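Local coordinates for protein porin (Acinetobacter baumannii AB307-0294, PDB 5DL7) that probably forms a beta-barrel channel of the OprD porin family in the outer membrane, possibly for vanillate uptake, and binds calcium, at residues 343-348 with 366-371; 280-285 with 320-325; 83-88 with 100-105. All blocks are in the same frame, centred on the assembly; numbering follows the deposited sequence.

Contact 1 (343-348 with 366-371); sequences FMTRYA and DSLEFD. With C8E ((hydroxyethyloxy)tri(ethyloxy)octane), chain F; C8E ((hydroxyethyloxy)tri(ethyloxy)octane), chain H.
R346 and E369 form a salt bridge across two antiparallel strands. NE and NH2 of R346 both grip E369 OE1, NH2 at 2.7 Å. The guanidinium is met at its edge. NH2 comes from the syn side, tilted out of the carboxylate plane, and NE from well above the same face. The two flat groups are turned 71° apart. R346 NH1 has a second partner in D306, and E369 OE2 takes the backbone N-H of M308. At the far end Y347 OH donates to the anti lone pair of D366 OD2 (2.6 Å), and D366 OD2 also pairs with R394.

Strands 341-353 and 363-375 make a beta hairpin in the wall of the barrel. Backbone bonds join M344 to D371, R346 to E369 and A348 to S367. T345 OG1, anti to its own N (chi1 -175°), adds a bond to E369 O at 2.9 Å. T345 OG1 and R346 N reach that carbonyl from opposite faces of its plane.

The face that carries T345 and F370 holds the ring contacts. The T345 hydroxyl sits over the F370 ring, OG1 3.3 Å from F370 CE1. F343 CZ makes an apolar contact at the edge of that ring, 4.0 Å from F370 CD1. Detergent covers one face of F343, with its C8 3.7 Å from F343 CD2.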
# COMPACT_ATOMS: atom_id res chain seq x y z
N PHE A 343 18.25 1.36 8.01
CA PHE A 343 18.71 1.11 6.64
C PHE A 343 18.10 -0.18 6.17
O PHE A 343 18.07 -1.16 6.88
CB PHE A 343 20.24 1.02 6.60
CG PHE A 343 20.79 0.55 5.29
CD1 PHE A 343 20.85 1.43 4.22
CD2 PHE A 343 21.21 -0.70 5.12
CE1 PHE A 343 21.37 1.04 2.96
CE2 PHE A 343 21.75 -1.09 3.89
CZ PHE A 343 21.81 -0.20 2.84
N MET A 344 17.68 -0.20 4.89
CA MET A 344 17.28 -1.39 4.20
C MET A 344 17.81 -1.31 2.78
O MET A 344 17.81 -0.34 2.13
CB MET A 344 15.73 -1.67 4.19
CG MET A 344 15.29 -3.00 3.72
SD MET A 344 14.97 -2.77 1.95
CE MET A 344 13.32 -1.71 1.84
N THR A 345 18.16 -2.45 2.32
CA THR A 345 18.40 -2.75 0.84
C THR A 345 17.83 -4.12 0.50
O THR A 345 17.81 -5.03 1.26
CB THR A 345 19.90 -2.66 0.42
OG1 THR A 345 20.14 -2.82 -0.97
CG2 THR A 345 20.81 -3.67 1.17
N ARG A 346 17.35 -4.26 -0.75
CA ARG A 346 16.72 -5.43 -1.21
C ARG A 346 16.78 -5.57 -2.69
O ARG A 346 16.98 -4.50 -3.36
CB ARG A 346 15.29 -5.43 -0.76
CG ARG A 346 14.44 -4.31 -1.26
CD ARG A 346 12.99 -4.47 -0.69
NE ARG A 346 12.17 -3.32 -1.09
CZ ARG A 346 10.88 -3.25 -0.90
NH1 ARG A 346 10.17 -4.18 -0.20
NH2 ARG A 346 10.26 -2.10 -1.28
N TYR A 347 16.79 -6.76 -3.20
CA TYR A 347 16.84 -7.01 -4.63
C TYR A 347 15.70 -8.03 -4.89
O TYR A 347 15.60 -9.03 -4.18
CB TYR A 347 18.14 -7.60 -5.00
CG TYR A 347 18.21 -8.05 -6.48
CD1 TYR A 347 18.33 -7.12 -7.55
CD2 TYR A 347 18.16 -9.43 -6.84
CE1 TYR A 347 18.38 -7.55 -8.89
CE2 TYR A 347 18.24 -9.84 -8.18
CZ TYR A 347 18.31 -8.92 -9.18
OH TYR A 347 18.39 -9.33 -10.48
N ALA A 348 15.05 -7.87 -5.98
CA ALA A 348 14.11 -8.89 -6.50
C ALA A 348 14.28 -9.13 -8.00
O ALA A 348 14.53 -8.14 -8.71
CB ALA A 348 12.67 -8.46 -6.21
N ASP A 366 13.68 -6.74 -12.83
CA ASP A 366 14.45 -6.77 -11.56
C ASP A 366 14.55 -5.40 -10.96
O ASP A 366 14.44 -4.38 -11.65
CB ASP A 366 15.74 -7.54 -11.61
CG ASP A 366 16.89 -6.88 -12.35
OD1 ASP A 366 16.72 -5.85 -13.04
OD2 ASP A 366 18.07 -7.41 -12.26
N SER A 367 14.72 -5.38 -9.65
CA SER A 367 14.87 -4.12 -8.88
C SER A 367 15.94 -4.26 -7.82
O SER A 367 15.87 -5.24 -7.04
CB SER A 367 13.57 -3.89 -8.09
OG SER A 367 12.44 -3.56 -8.86
N LEU A 368 16.77 -3.28 -7.76
CA LEU A 368 17.71 -3.08 -6.60
C LEU A 368 17.26 -1.82 -5.89
O LEU A 368 17.26 -0.77 -6.50
CB LEU A 368 19.20 -3.01 -7.00
CG LEU A 368 20.20 -2.80 -5.84
CD1 LEU A 368 20.08 -4.06 -4.85
CD2 LEU A 368 21.54 -2.70 -6.51
N GLU A 369 16.91 -1.93 -4.63
CA GLU A 369 16.48 -0.80 -3.84
C GLU A 369 17.30 -0.55 -2.58
O GLU A 369 17.86 -1.43 -1.98
CB GLU A 369 15.07 -0.93 -3.28
CG GLU A 369 14.07 -1.22 -4.42
CD GLU A 369 12.59 -1.13 -3.92
OE1 GLU A 369 12.30 -0.98 -2.73
OE2 GLU A 369 11.72 -1.28 -4.86
N PHE A 370 17.34 0.72 -2.23
CA PHE A 370 17.94 1.29 -0.99
C PHE A 370 16.97 2.19 -0.28
O PHE A 370 16.27 2.91 -0.94
CB PHE A 370 19.20 2.10 -1.28
CG PHE A 370 20.24 1.30 -1.88
CD1 PHE A 370 21.07 0.55 -1.05
CD2 PHE A 370 20.39 1.18 -3.27
CE1 PHE A 370 22.11 -0.29 -1.53
CE2 PHE A 370 21.44 0.36 -3.80
CZ PHE A 370 22.26 -0.41 -2.91
N ASP A 371 16.90 2.08 1.07
CA ASP A 371 15.93 2.81 1.89
C ASP A 371 16.68 3.22 3.14
O ASP A 371 17.07 2.37 3.87
CB ASP A 371 14.78 1.87 2.17
CG ASP A 371 13.64 2.45 2.94
OD1 ASP A 371 13.63 3.60 3.39
OD2 ASP A 371 12.54 1.78 2.98
C1 C8E F . 25.10 7.64 8.87
C2 C8E F . 25.20 6.15 8.54
C3 C8E F . 24.34 5.69 7.33
C4 C8E F . 24.67 4.22 7.06
C5 C8E F . 23.94 3.53 5.93
C6 C8E F . 24.56 2.26 5.45
C7 C8E F . 24.33 1.19 6.42
C8 C8E F . 24.79 -0.06 5.87
O9 C8E F . 24.45 -0.56 7.13
C10 C8E F . 24.65 -1.75 7.87
C11 C8E F . 25.23 -1.15 9.09
O12 C8E F . 25.52 -1.97 10.25
C13 C8E F . 26.93 -2.27 10.58
C14 C8E F . 27.16 -2.54 12.07
O15 C8E F . 27.67 -3.88 12.43
C16 C8E F . 27.49 -4.23 13.82
C17 C8E F . 27.78 -5.72 14.12
O18 C8E F . 26.76 -6.68 14.51
C19 C8E F . 25.97 -6.41 15.71
C20 C8E F . 25.43 -4.96 15.74
O21 C8E F . 24.18 -4.58 16.32
C1 C8E H . 20.62 -6.05 -1.96
C2 C8E H . 20.39 -7.12 -0.98
C3 C8E H . 21.64 -7.34 -0.21
C4 C8E H . 21.54 -8.63 0.54
C5 C8E H . 22.49 -8.86 1.65
C6 C8E H . 23.02 -10.26 1.93
C7 C8E H . 23.29 -10.49 3.42
C8 C8E H . 24.26 -11.63 3.88
O9 C8E H . 24.32 -11.52 5.33
C10 C8E H . 25.20 -12.30 6.15
C11 C8E H . 25.62 -11.50 7.41
O12 C8E H . 24.55 -10.63 7.92
C13 C8E H . 24.81 -9.94 9.15
C14 C8E H . 24.72 -10.88 10.36
O15 C8E H . 25.01 -10.17 11.56
C16 C8E H . 26.06 -10.75 12.40

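Contact 2 (280-285 with 320-325); sequences VSLGYM and YSIRYE. With C8E ((hydroxyethyloxy)tri(ethyloxy)octane), chain I; C8E ((hydroxyethyloxy)tri(ethyloxy)octane), chain H; C8E ((hydroxyethyloxy)tri(ethyloxy)octane), chain F.
Y284 and Y320 meet in an edge-to-face pair on one face of the sheet. Their side chains run side by side, and the edge of Y284 is turned to the face of Y320. The ring planes stand at 64°, with Y284 CE1 3.6 Å from Y320 CE2. The torsions bring the rings together. CG of Y284 is anti to its backbone N (chi1 -174°), whereas CG of Y320 lies beside its own N (chi1 -51°). A water donates to Y284 OH and also bonds Y320 OH over a longer distance. Y284 OH is bonded to Q286 as well.

L282 and I322 continue the same face. L282 CD2 touches I322 CG1 at 3.8 Å, the two chains pointing the same way. V280 CG2 then meets the edge of the Y324 ring, 3.9 Å from Y324 CD1. A detergent ether oxygen lies over the centre of one face of Y324, and Y324 OH pairs with H278. Aromatic and aliphatic groups of this kind suit the lipid-facing side of a barrel.

The face with S281, S321 and R323 carries polar groups. R323 is extended, and its NE and NH2 grip the two carboxylate oxygens of E325 side-on. A water lies between S281 OG (2.7 Å) and E325 OE2. S321 OG comes within 3.1 Å of G283 CA, where no side chain intervenes.

Backbone bonds pair S281 with R323 and G283 with S321. Strand 278-288 pairs on its other edge with strand 263-275, and strand 318-327 with strand 341-353. There the R323 side chain packs on M344 and R346, and S321 on A348.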
# COMPACT_ATOMS: atom_id res chain seq x y z
N VAL A 280 18.18 -10.46 8.04
CA VAL A 280 18.40 -10.95 6.68
C VAL A 280 17.22 -11.72 6.26
O VAL A 280 16.83 -12.70 6.95
CB VAL A 280 19.71 -11.75 6.49
CG1 VAL A 280 19.81 -12.28 5.04
CG2 VAL A 280 20.88 -10.88 6.75
N SER A 281 16.66 -11.46 5.06
CA SER A 281 15.46 -12.19 4.70
C SER A 281 15.52 -12.72 3.25
O SER A 281 16.26 -12.15 2.39
CB SER A 281 14.21 -11.34 4.77
OG SER A 281 14.07 -10.71 6.08
N LEU A 282 14.77 -13.71 2.97
CA LEU A 282 14.62 -14.20 1.62
C LEU A 282 13.16 -14.22 1.34
O LEU A 282 12.29 -14.59 2.14
CB LEU A 282 15.24 -15.63 1.47
CG LEU A 282 16.71 -15.80 1.77
CD1 LEU A 282 16.97 -17.29 1.78
CD2 LEU A 282 17.53 -15.10 0.65
N GLY A 283 12.80 -13.87 0.07
CA GLY A 283 11.45 -13.77 -0.39
C GLY A 283 11.21 -14.61 -1.66
O GLY A 283 12.13 -14.88 -2.49
N TYR A 284 10.01 -15.15 -1.83
CA TYR A 284 9.59 -15.89 -2.99
C TYR A 284 8.16 -15.56 -3.30
O TYR A 284 7.32 -15.44 -2.36
CB TYR A 284 9.71 -17.41 -2.83
CG TYR A 284 9.40 -18.13 -4.07
CD1 TYR A 284 10.25 -18.04 -5.17
CD2 TYR A 284 8.28 -18.75 -4.20
CE1 TYR A 284 10.00 -18.73 -6.37
CE2 TYR A 284 8.02 -19.49 -5.39
CZ TYR A 284 8.85 -19.36 -6.47
OH TYR A 284 8.56 -20.10 -7.69
N MET A 285 7.85 -15.40 -4.60
CA MET A 285 6.48 -15.30 -5.04
C MET A 285 6.27 -16.12 -6.27
O MET A 285 7.15 -16.26 -7.08
CB MET A 285 5.97 -13.86 -5.27
CG MET A 285 6.37 -12.85 -4.21
SD MET A 285 5.39 -11.36 -4.18
CE MET A 285 5.90 -10.57 -5.72
N TYR A 320 12.10 -13.98 -6.97
CA TYR A 320 13.16 -14.33 -5.97
C TYR A 320 13.66 -13.05 -5.40
O TYR A 320 14.12 -12.18 -6.13
CB TYR A 320 14.31 -15.11 -6.65
CG TYR A 320 13.80 -16.28 -7.43
CD1 TYR A 320 13.37 -16.05 -8.77
CD2 TYR A 320 13.75 -17.56 -6.93
CE1 TYR A 320 12.95 -17.12 -9.53
CE2 TYR A 320 13.36 -18.66 -7.76
CZ TYR A 320 12.94 -18.37 -9.00
OH TYR A 320 12.47 -19.37 -9.88
N SER A 321 13.76 -12.94 -4.05
CA SER A 321 14.30 -11.69 -3.48
C SER A 321 15.15 -11.96 -2.21
O SER A 321 15.09 -13.01 -1.59
CB SER A 321 13.16 -10.71 -3.08
OG SER A 321 12.54 -11.22 -1.88
N ILE A 322 15.91 -10.99 -1.94
CA ILE A 322 16.78 -11.03 -0.72
C ILE A 322 16.78 -9.61 -0.16
O ILE A 322 16.69 -8.64 -0.87
CB ILE A 322 18.15 -11.51 -1.04
CG1 ILE A 322 18.98 -11.65 0.26
CG2 ILE A 322 18.90 -10.64 -2.06
CD1 ILE A 322 20.28 -12.40 0.05
N ARG A 323 16.84 -9.47 1.18
CA ARG A 323 16.71 -8.21 1.87
C ARG A 323 17.58 -8.19 3.05
O ARG A 323 17.73 -9.19 3.73
CB ARG A 323 15.25 -8.10 2.33
CG ARG A 323 14.91 -6.84 2.99
CD ARG A 323 13.49 -7.05 3.58
NE ARG A 323 13.11 -5.90 4.51
CZ ARG A 323 12.09 -5.00 4.29
NH1 ARG A 323 11.27 -5.09 3.22
NH2 ARG A 323 11.85 -4.04 5.15
N TYR A 324 18.15 -7.04 3.29
CA TYR A 324 19.01 -6.76 4.46
C TYR A 324 18.58 -5.50 5.11
O TYR A 324 18.35 -4.52 4.48
CB TYR A 324 20.50 -6.65 4.08
CG TYR A 324 21.31 -6.24 5.29
CD1 TYR A 324 21.54 -7.08 6.36
CD2 TYR A 324 21.73 -4.94 5.47
CE1 TYR A 324 22.25 -6.65 7.52
CE2 TYR A 324 22.39 -4.53 6.58
CZ TYR A 324 22.67 -5.39 7.61
OH TYR A 324 23.33 -4.83 8.71
N GLU A 325 18.41 -5.52 6.42
CA GLU A 325 18.09 -4.32 7.20
C GLU A 325 18.90 -4.27 8.52
O GLU A 325 19.17 -5.29 9.11
CB GLU A 325 16.55 -4.07 7.52
CG GLU A 325 15.89 -5.17 7.97
CD GLU A 325 14.37 -5.28 7.39
OE1 GLU A 325 13.64 -4.24 7.49
OE2 GLU A 325 13.98 -6.47 7.09
C1 C8E I . 29.88 -13.96 3.95
C2 C8E I . 28.74 -13.01 3.66
C3 C8E I . 29.20 -11.99 2.63
C4 C8E I . 28.05 -11.17 2.08
C5 C8E I . 28.18 -9.72 2.51
C6 C8E I . 26.98 -8.87 2.53
C7 C8E I . 26.92 -8.02 3.75
C8 C8E I . 25.65 -7.19 3.80
O9 C8E I . 25.31 -7.18 5.20
C10 C8E I . 26.15 -6.24 5.87
C11 C8E I . 26.12 -6.55 7.30
O12 C8E I . 27.03 -5.81 8.19
C13 C8E I . 27.09 -6.79 9.32
C14 C8E I . 27.81 -6.56 10.65
O15 C8E I . 28.33 -7.87 11.22
C1 C8E H . 20.62 -6.05 -1.96
C2 C8E H . 20.39 -7.12 -0.98
C3 C8E H . 21.64 -7.34 -0.21
C4 C8E H . 21.54 -8.63 0.54
C5 C8E H . 22.49 -8.86 1.65
C6 C8E H . 23.02 -10.26 1.93
C7 C8E H . 23.29 -10.49 3.42
C8 C8E H . 24.26 -11.63 3.88
O9 C8E H . 24.32 -11.52 5.33
C10 C8E H . 25.20 -12.30 6.15
C11 C8E H . 25.62 -11.50 7.41
O12 C8E H . 24.55 -10.63 7.92
C13 C8E H . 24.81 -9.94 9.15
C14 C8E H . 24.72 -10.88 10.36
O15 C8E H . 25.01 -10.17 11.56
C16 C8E H . 26.06 -10.75 12.40
C1 C8E F . 25.10 7.64 8.87
C2 C8E F . 25.20 6.15 8.54
C3 C8E F . 24.34 5.69 7.33
C4 C8E F . 24.67 4.22 7.06
C5 C8E F . 23.94 3.53 5.93
C6 C8E F . 24.56 2.26 5.45
C7 C8E F . 24.33 1.19 6.42
C8 C8E F . 24.79 -0.06 5.87
O9 C8E F . 24.45 -0.56 7.13
C10 C8E F . 24.65 -1.75 7.87
C11 C8E F . 25.23 -1.15 9.09
O12 C8E F . 25.52 -1.97 10.25
C13 C8E F . 26.93 -2.27 10.58
C14 C8E F . 27.16 -2.54 12.07
O15 C8E F . 27.67 -3.88 12.43
C16 C8E F . 27.49 -4.23 13.82
C17 C8E F . 27.78 -5.72 14.12
O18 C8E F . 26.76 -6.68 14.51
C19 C8E F . 25.97 -6.41 15.71
C20 C8E F . 25.43 -4.96 15.74
O21 C8E F . 24.18 -4.58 16.32
O HOH W 1 15.46 -8.35 6.13
O HOH W 2 10.62 -21.73 -8.52

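Contact 3 (83-88 with 100-105); sequences SRADDY and NSRDDY. With CA (calcium ion), chain E; CA (calcium ion), chain C.
R102 reaches from a calcium-binding loop to A85 O, within the short 3-10 segment 83-87, and to Y88 O just after it. Both segments belong to the long loop between barrel strands 66-79 and 105-117. R102 CB lies 4.0 Å from D86 OD1. CG is beside the backbone N (chi1 -86°), and the chain then bends at chi2 (60°), passing CG along A85 CB. CD touches A85 CB at 3.8 Å. NE forms a salt bridge with D48. CZ lies beneath A85 O, which sits 3.0 Å over the centre of the guanidinium face. This is a face contact, and the angles there do not suit hydrogen bonds. NH1 and NH2 both point end-on at Y88 O, NH1 at 2.8 Å. NH1 also bonds N100 O, while NH2 reaches R47 O. The group is thus held at its edge and covered on one face.

N100 ND2 bridges two carbonyls, D86 O and Y88 O. Y88 O therefore accepts three N-H groups, which would polarise it.

D86 ties the turn to the metal site. Its OD1 takes R102 N at 3.0 Å, from above the carboxylate plane. A water on the calcium held by R102 O and D104 also donates to D86 OD1, making D86 a second-shell residue. Its negative charge would favour the cation. D103, which follows R102, points away from the 3-10 segment and binds a second calcium together with N97. The first calcium is bound by R102 O (2.5 Å), by two waters and by both carboxylate oxygens of D104.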
# COMPACT_ATOMS: atom_id res chain seq x y z
N SER A 83 4.58 25.40 -12.87
CA SER A 83 4.19 24.83 -14.18
C SER A 83 5.21 23.87 -14.71
O SER A 83 4.94 23.13 -15.62
CB SER A 83 4.07 25.98 -15.21
OG SER A 83 5.26 26.74 -15.19
N ARG A 84 6.40 23.89 -14.13
CA ARG A 84 7.41 22.92 -14.47
C ARG A 84 6.93 21.41 -14.38
O ARG A 84 7.33 20.54 -15.23
CB ARG A 84 8.60 23.19 -13.57
CG ARG A 84 9.91 22.59 -13.94
CD ARG A 84 10.61 23.39 -15.04
NE ARG A 84 11.28 22.41 -15.95
CZ ARG A 84 10.68 21.49 -16.73
NH1 ARG A 84 9.35 21.37 -16.79
NH2 ARG A 84 11.42 20.66 -17.50
N ALA A 85 6.04 21.16 -13.42
CA ALA A 85 5.51 19.85 -13.16
C ALA A 85 4.84 19.27 -14.41
O ALA A 85 4.77 18.05 -14.59
CB ALA A 85 4.45 19.99 -12.05
N ASP A 86 4.32 20.18 -15.26
CA ASP A 86 3.45 19.78 -16.41
C ASP A 86 4.22 19.12 -17.51
O ASP A 86 3.65 18.44 -18.35
CB ASP A 86 2.72 21.02 -17.00
CG ASP A 86 1.94 21.80 -15.94
OD1 ASP A 86 1.65 21.28 -14.83
OD2 ASP A 86 1.55 22.91 -16.22
N ASP A 87 5.51 19.23 -17.47
CA ASP A 87 6.29 18.48 -18.48
C ASP A 87 6.69 17.05 -18.15
O ASP A 87 7.48 16.44 -18.92
CB ASP A 87 7.54 19.21 -18.75
CG ASP A 87 7.31 20.59 -19.29
OD1 ASP A 87 6.53 20.70 -20.27
OD2 ASP A 87 7.97 21.49 -18.75
N TYR A 88 6.15 16.49 -17.07
CA TYR A 88 6.49 15.16 -16.65
C TYR A 88 5.28 14.30 -16.56
O TYR A 88 4.16 14.75 -16.32
CB TYR A 88 7.22 15.26 -15.28
CG TYR A 88 8.49 15.98 -15.32
CD1 TYR A 88 9.56 15.45 -15.94
CD2 TYR A 88 8.61 17.26 -14.87
CE1 TYR A 88 10.75 16.16 -16.02
CE2 TYR A 88 9.71 18.00 -15.00
CZ TYR A 88 10.80 17.46 -15.58
OH TYR A 88 11.92 18.21 -15.68
N ASN A 100 -2.26 17.37 -18.96
CA ASN A 100 -1.07 17.01 -18.17
C ASN A 100 -0.70 18.07 -17.13
O ASN A 100 0.31 17.86 -16.40
CB ASN A 100 0.15 16.66 -19.02
CG ASN A 100 1.02 15.62 -18.33
OD1 ASN A 100 0.51 14.60 -17.96
ND2 ASN A 100 2.27 15.90 -18.14
N SER A 101 -1.44 19.19 -17.11
CA SER A 101 -1.17 20.26 -16.14
C SER A 101 -1.61 19.67 -14.75
O SER A 101 -2.64 18.98 -14.59
CB SER A 101 -1.88 21.62 -16.50
OG SER A 101 -3.23 21.28 -16.44
N ARG A 102 -0.82 20.06 -13.75
CA ARG A 102 -1.22 19.74 -12.35
C ARG A 102 -2.23 20.75 -11.84
O ARG A 102 -1.99 21.93 -12.02
CB ARG A 102 0.02 19.89 -11.46
CG ARG A 102 0.77 18.57 -11.50
CD ARG A 102 1.25 18.05 -12.85
NE ARG A 102 2.21 16.92 -12.65
CZ ARG A 102 2.67 16.12 -13.63
NH1 ARG A 102 2.24 16.24 -14.90
NH2 ARG A 102 3.61 15.18 -13.40
N ASP A 103 -3.18 20.30 -11.06
CA ASP A 103 -3.78 21.19 -10.13
C ASP A 103 -2.77 21.58 -9.02
O ASP A 103 -2.18 20.68 -8.47
CB ASP A 103 -4.97 20.53 -9.53
CG ASP A 103 -6.18 20.33 -10.57
OD1 ASP A 103 -6.22 21.16 -11.55
OD2 ASP A 103 -6.97 19.42 -10.36
N ASP A 104 -2.73 22.82 -8.65
CA ASP A 104 -1.70 23.35 -7.77
C ASP A 104 -2.03 23.23 -6.28
O ASP A 104 -1.11 23.35 -5.43
CB ASP A 104 -1.35 24.71 -8.15
CG ASP A 104 -0.70 24.75 -9.53
OD1 ASP A 104 0.10 23.84 -9.94
OD2 ASP A 104 -1.08 25.60 -10.31
N TYR A 105 -3.31 22.94 -5.99
CA TYR A 105 -3.86 22.87 -4.69
C TYR A 105 -4.96 21.85 -4.74
O TYR A 105 -5.62 21.78 -5.78
CB TYR A 105 -4.30 24.15 -4.12
CG TYR A 105 -5.07 23.86 -2.98
CD1 TYR A 105 -4.44 23.63 -1.76
CD2 TYR A 105 -6.47 23.77 -3.04
CE1 TYR A 105 -5.13 23.30 -0.58
CE2 TYR A 105 -7.19 23.35 -1.89
CZ TYR A 105 -6.57 23.11 -0.67
OH TYR A 105 -7.23 22.94 0.56
CA CA E . -0.71 23.99 -12.46
CA CA C . -8.37 19.89 -12.48
O HOH W 3 1.54 22.85 -12.73
O HOH W 4 -8.54 17.60 -12.07
O HOH W 5 -2.74 24.41 -13.19

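Overall arrangement
Contacts 1 and 2 are neighbours in the barrel wall, their centres about 9 Å apart. Strand 318-327 of contact 2 lies beside strand 341-353 of contact 1. T345 O is 2.9 Å from Y324 N, and Y347 N is 3.0 Å from I322 O, both probable hydrogen bonds. Two of the same detergent molecules touch both contacts, consistent with both facing the membrane side of the barrel. Contact 3 stands apart, in a loop that carries two calcium ions. Its centre is about 30 Å from that of contact 1 and about 37 Å from that of contact 2. Neither strand contact lies near the annotated calcium sites.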